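Local coordinates for HP0420 homologue (Helicobacter felis, PDB 3LW3), which is of unknown function but adopts a hotdog fold, the architecture of many acyl-CoA thioesterases and dehydratases, at residues Phe98-Thr103 and Ile112-Glu117. Sequence-based numbering, arbitrary orientation.
Sequences FNATIT and IRVEGE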
ATOM      1  N   PHE B  98     -12.707  -4.583   1.212  1.00 13.16           N
ATOM      2  CA  PHE B  98     -11.623  -5.216   1.954  1.00 14.22           C
ATOM      3  C   PHE B  98     -12.055  -5.470   3.379  1.00 16.19           C
ATOM      4  O   PHE B  98     -12.354  -4.525   4.120  1.00 16.35           O
ATOM      5  CB  PHE B  98     -10.367  -4.344   1.978  1.00 15.47           C
ATOM      6  CG  PHE B  98      -9.749  -4.150   0.598  1.00 15.39           C
ATOM      7  CD1 PHE B  98      -8.713  -4.983   0.150  1.00 16.15           C
ATOM      8  CD2 PHE B  98     -10.206  -3.146  -0.252  1.00 15.82           C
ATOM      9  CE1 PHE B  98      -8.154  -4.792  -1.101  1.00 15.50           C
ATOM     10  CE2 PHE B  98      -9.611  -2.982  -1.552  1.00 15.11           C
ATOM     11  CZ  PHE B  98      -8.588  -3.782  -1.926  1.00 14.56           C
ATOM     12  N   ASN B  99     -12.062  -6.744   3.761  1.00 15.69           N
ATOM     13  CA  ASN B  99     -12.511  -7.192   5.087  1.00 14.62           C
ATOM     14  C   ASN B  99     -11.298  -7.679   5.885  1.00 15.27           C
ATOM     15  O   ASN B  99     -10.670  -8.667   5.482  1.00 15.91           O
ATOM     16  CB  ASN B  99     -13.522  -8.331   4.906  1.00 15.47           C
ATOM     17  CG  ASN B  99     -14.717  -7.922   4.048  1.00 17.23           C
ATOM     18  OD1 ASN B  99     -15.259  -6.826   4.209  1.00 17.94           O
ATOM     19  ND2 ASN B  99     -15.111  -8.784   3.098  1.00 19.82           N
ATOM     20  N   ALA B 100     -10.975  -6.968   6.967  1.00 14.47           N
ATOM     21  CA  ALA B 100      -9.826  -7.285   7.838  1.00 14.77           C
ATOM     22  C   ALA B 100     -10.331  -8.026   9.074  1.00 15.24           C
ATOM     23  O   ALA B 100     -11.357  -7.653   9.683  1.00 14.29           O
ATOM     24  CB  ALA B 100      -9.164  -6.037   8.273  1.00 15.33           C
ATOM     25  N   THR B 101      -9.541  -8.973   9.544  1.00 14.08           N
ATOM     26  CA  THR B 101      -9.834  -9.684  10.797  1.00 15.24           C
ATOM     27  C   THR B 101      -8.505  -9.934  11.516  1.00 16.40           C
ATOM     28  O   THR B 101      -7.544 -10.461  10.927  1.00 16.76           O
ATOM     29  CB  THR B 101     -10.533 -11.039  10.546  1.00 15.68           C
ATOM     30  OG1 THR B 101     -11.702 -10.880   9.733  1.00 17.01           O
ATOM     31  CG2 THR B 101     -10.887 -11.773  11.918  1.00 17.98           C
ATOM     32  N   ILE B 102      -8.420  -9.589  12.797  1.00 16.31           N
ATOM     33  CA  ILE B 102      -7.183  -9.880  13.558  1.00 15.31           C
ATOM     34  C   ILE B 102      -7.067 -11.403  13.701  1.00 16.16           C
ATOM     35  O   ILE B 102      -8.067 -12.072  14.052  1.00 16.31           O
ATOM     36  CB  ILE B 102      -7.270  -9.302  14.991  1.00 15.77           C
ATOM     37  CG1 ILE B 102      -7.349  -7.748  14.963  1.00 16.11           C
ATOM     38  CG2 ILE B 102      -6.100  -9.763  15.810  1.00 16.27           C
ATOM     39  CD1 ILE B 102      -7.789  -7.163  16.272  1.00 18.56           C
ATOM     40  N   THR B 103      -5.889 -11.947  13.422  1.00 16.64           N
ATOM     41  CA  THR B 103      -5.632 -13.386  13.596  1.00 19.55           C
ATOM     42  C   THR B 103      -4.754 -13.735  14.837  1.00 19.30           C
ATOM     43  O   THR B 103      -4.888 -14.821  15.416  1.00 21.00           O
ATOM     44  CB  THR B 103      -5.088 -14.041  12.295  1.00 19.75           C
ATOM     45  OG1 THR B 103      -3.857 -13.400  11.943  1.00 18.92           O
ATOM     46  CG2 THR B 103      -6.153 -13.893  11.154  1.00 19.80           C
ATOM     47  N   ILE B 112      -3.006  -9.358  11.111  1.00 17.05           N
ATOM     48  CA  ILE B 112      -4.360  -9.079  10.615  1.00 17.94           C
ATOM     49  C   ILE B 112      -4.427  -9.652   9.203  1.00 17.49           C
ATOM     50  O   ILE B 112      -3.532  -9.405   8.369  1.00 17.48           O
ATOM     51  CB  ILE B 112      -4.701  -7.550  10.595  1.00 16.45           C
ATOM     52  CG1 ILE B 112      -4.772  -6.935  12.006  1.00 19.69           C
ATOM     53  CG2 ILE B 112      -6.085  -7.289   9.966  1.00 18.19           C
ATOM     54  CD1 ILE B 112      -3.631  -6.982  12.814  1.00 21.89           C
ATOM     55  N   ARG B 113      -5.457 -10.440   8.937  1.00 15.83           N
ATOM     56  CA  ARG B 113      -5.676 -11.017   7.616  1.00 17.68           C
ATOM     57  C   ARG B 113      -6.711 -10.153   6.881  1.00 17.12           C
ATOM     58  O   ARG B 113      -7.721  -9.750   7.459  1.00 15.48           O
ATOM     59  CB  ARG B 113      -6.183 -12.454   7.788  1.00 20.71           C
ATOM     60  CG  ARG B 113      -6.948 -13.015   6.645  1.00 23.01           C
ATOM     61  CD  ARG B 113      -6.100 -13.711   5.699  1.00 26.44           C
ATOM     62  NE  ARG B 113      -5.057 -14.517   6.338  1.00 30.03           N
ATOM     63  CZ  ARG B 113      -4.936 -15.842   6.238  1.00 34.65           C
ATOM     64  NH1 ARG B 113      -5.830 -16.564   5.541  1.00 35.98           N
ATOM     65  NH2 ARG B 113      -3.912 -16.449   6.840  1.00 34.34           N
ATOM     66  N   VAL B 114      -6.448  -9.858   5.609  1.00 16.47           N
ATOM     67  CA  VAL B 114      -7.343  -9.021   4.819  1.00 15.91           C
ATOM     68  C   VAL B 114      -7.733  -9.765   3.546  1.00 17.39           C
ATOM     69  O   VAL B 114      -6.877 -10.352   2.874  1.00 18.29           O
ATOM     70  CB  VAL B 114      -6.745  -7.643   4.471  1.00 14.77           C
ATOM     71  CG1 VAL B 114      -7.729  -6.837   3.668  1.00 14.62           C
ATOM     72  CG2 VAL B 114      -6.406  -6.863   5.747  1.00 16.14           C
ATOM     73  N   GLU B 115      -9.022  -9.815   3.242  1.00 15.12           N
ATOM     74  CA  GLU B 115      -9.463 -10.380   1.961  1.00 15.95           C
ATOM     75  C   GLU B 115     -10.194  -9.285   1.236  1.00 15.44           C
ATOM     76  O   GLU B 115     -10.995  -8.555   1.820  1.00 15.60           O
ATOM     77  CB  GLU B 115     -10.410 -11.529   2.162  1.00 17.98           C
ATOM     78  CG  GLU B 115      -9.753 -12.686   2.859  1.00 19.89           C
ATOM     79  CD  GLU B 115     -10.661 -13.877   3.015  1.00 25.65           C
ATOM     80  OE1 GLU B 115     -11.895 -13.767   2.784  1.00 27.93           O
ATOM     81  OE2 GLU B 115     -10.127 -14.937   3.391  1.00 30.31           O
ATOM     82  N   GLY B 116      -9.908  -9.144  -0.050  1.00 14.83           N
ATOM     83  CA  GLY B 116     -10.614  -8.156  -0.845  1.00 15.78           C
ATOM     84  C   GLY B 116     -11.541  -8.878  -1.796  1.00 17.45           C
ATOM     85  O   GLY B 116     -11.110  -9.882  -2.428  1.00 16.45           O
ATOM     86  N   GLU B 117     -12.779  -8.400  -1.895  1.00 15.49           N
ATOM     87  CA  GLU B 117     -13.761  -9.058  -2.749  1.00 18.99           C
ATOM     88  C   GLU B 117     -14.445  -8.122  -3.707  1.00 17.86           C
ATOM     89  O   GLU B 117     -14.814  -6.994  -3.353  1.00 17.09           O
ATOM     90  CB  GLU B 117     -14.835  -9.729  -1.929  1.00 18.87           C
ATOM     91  CG  GLU B 117     -14.356 -10.758  -0.942  1.00 20.85           C
ATOM     92  CD  GLU B 117     -15.544 -11.326  -0.179  1.00 25.72           C
ATOM     93  OE1 GLU B 117     -16.603 -10.651  -0.041  1.00 25.42           O
ATOM     94  OE2 GLU B 117     -15.404 -12.467   0.319  1.00 30.27           O
TER
HETATM   95  O   HOH W   1     -13.957 -11.570   3.347  1.00 20.71           O
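F98 lies against V114 and G116 of the adjacent antiparallel strand, and its side chain illustrates how one aromatic residue can tie a hairpin to the core beneath it. F98 CB touches V114 CG1 at 4.0 Å. With CG anti to the carbonyl carbon, chi1 -65° sets the ring beside V114 and G116: V114 CG1 sits at the ring edge, near its plane, while F98 CD1 comes within 3.8 Å of G116 CA. Farther out, F98 CE1 is still 4.2 Å from G116 CA, and the lack of a side chain on this glycine lets the ring come this near the backbone. The ring also meets F124 edge-to-face and touches A63 and A64 of helix 57-72.

The same face continues with A100, where A100 CB touches I112 CG2 at 3.7 Å and also V114 CG2, and then with I102 and I112, which lie side by side and point the same way. Between the strands, N99 pairs with E115 and T101 with R113, each through two backbone hydrogen bonds; N99 N to E115 O is 2.9 Å and almost straight (172°).

The other face is polar. A water accepts from N99 ND2 at 3.0 Å and donates to E115 OE1, with a weaker link to E117 OE2, so it links the amide to the E115 carboxylate and, weakly, to that of E117. N99 OD1 accepts a hydrogen bond from T39 OG1, and R113 turns away to a salt bridge with D127. The hairpin 96-105/109-118 is part of the curved antiparallel sheet that, with helix 57-72 against its apolar face, is characteristic of the hotdog fold.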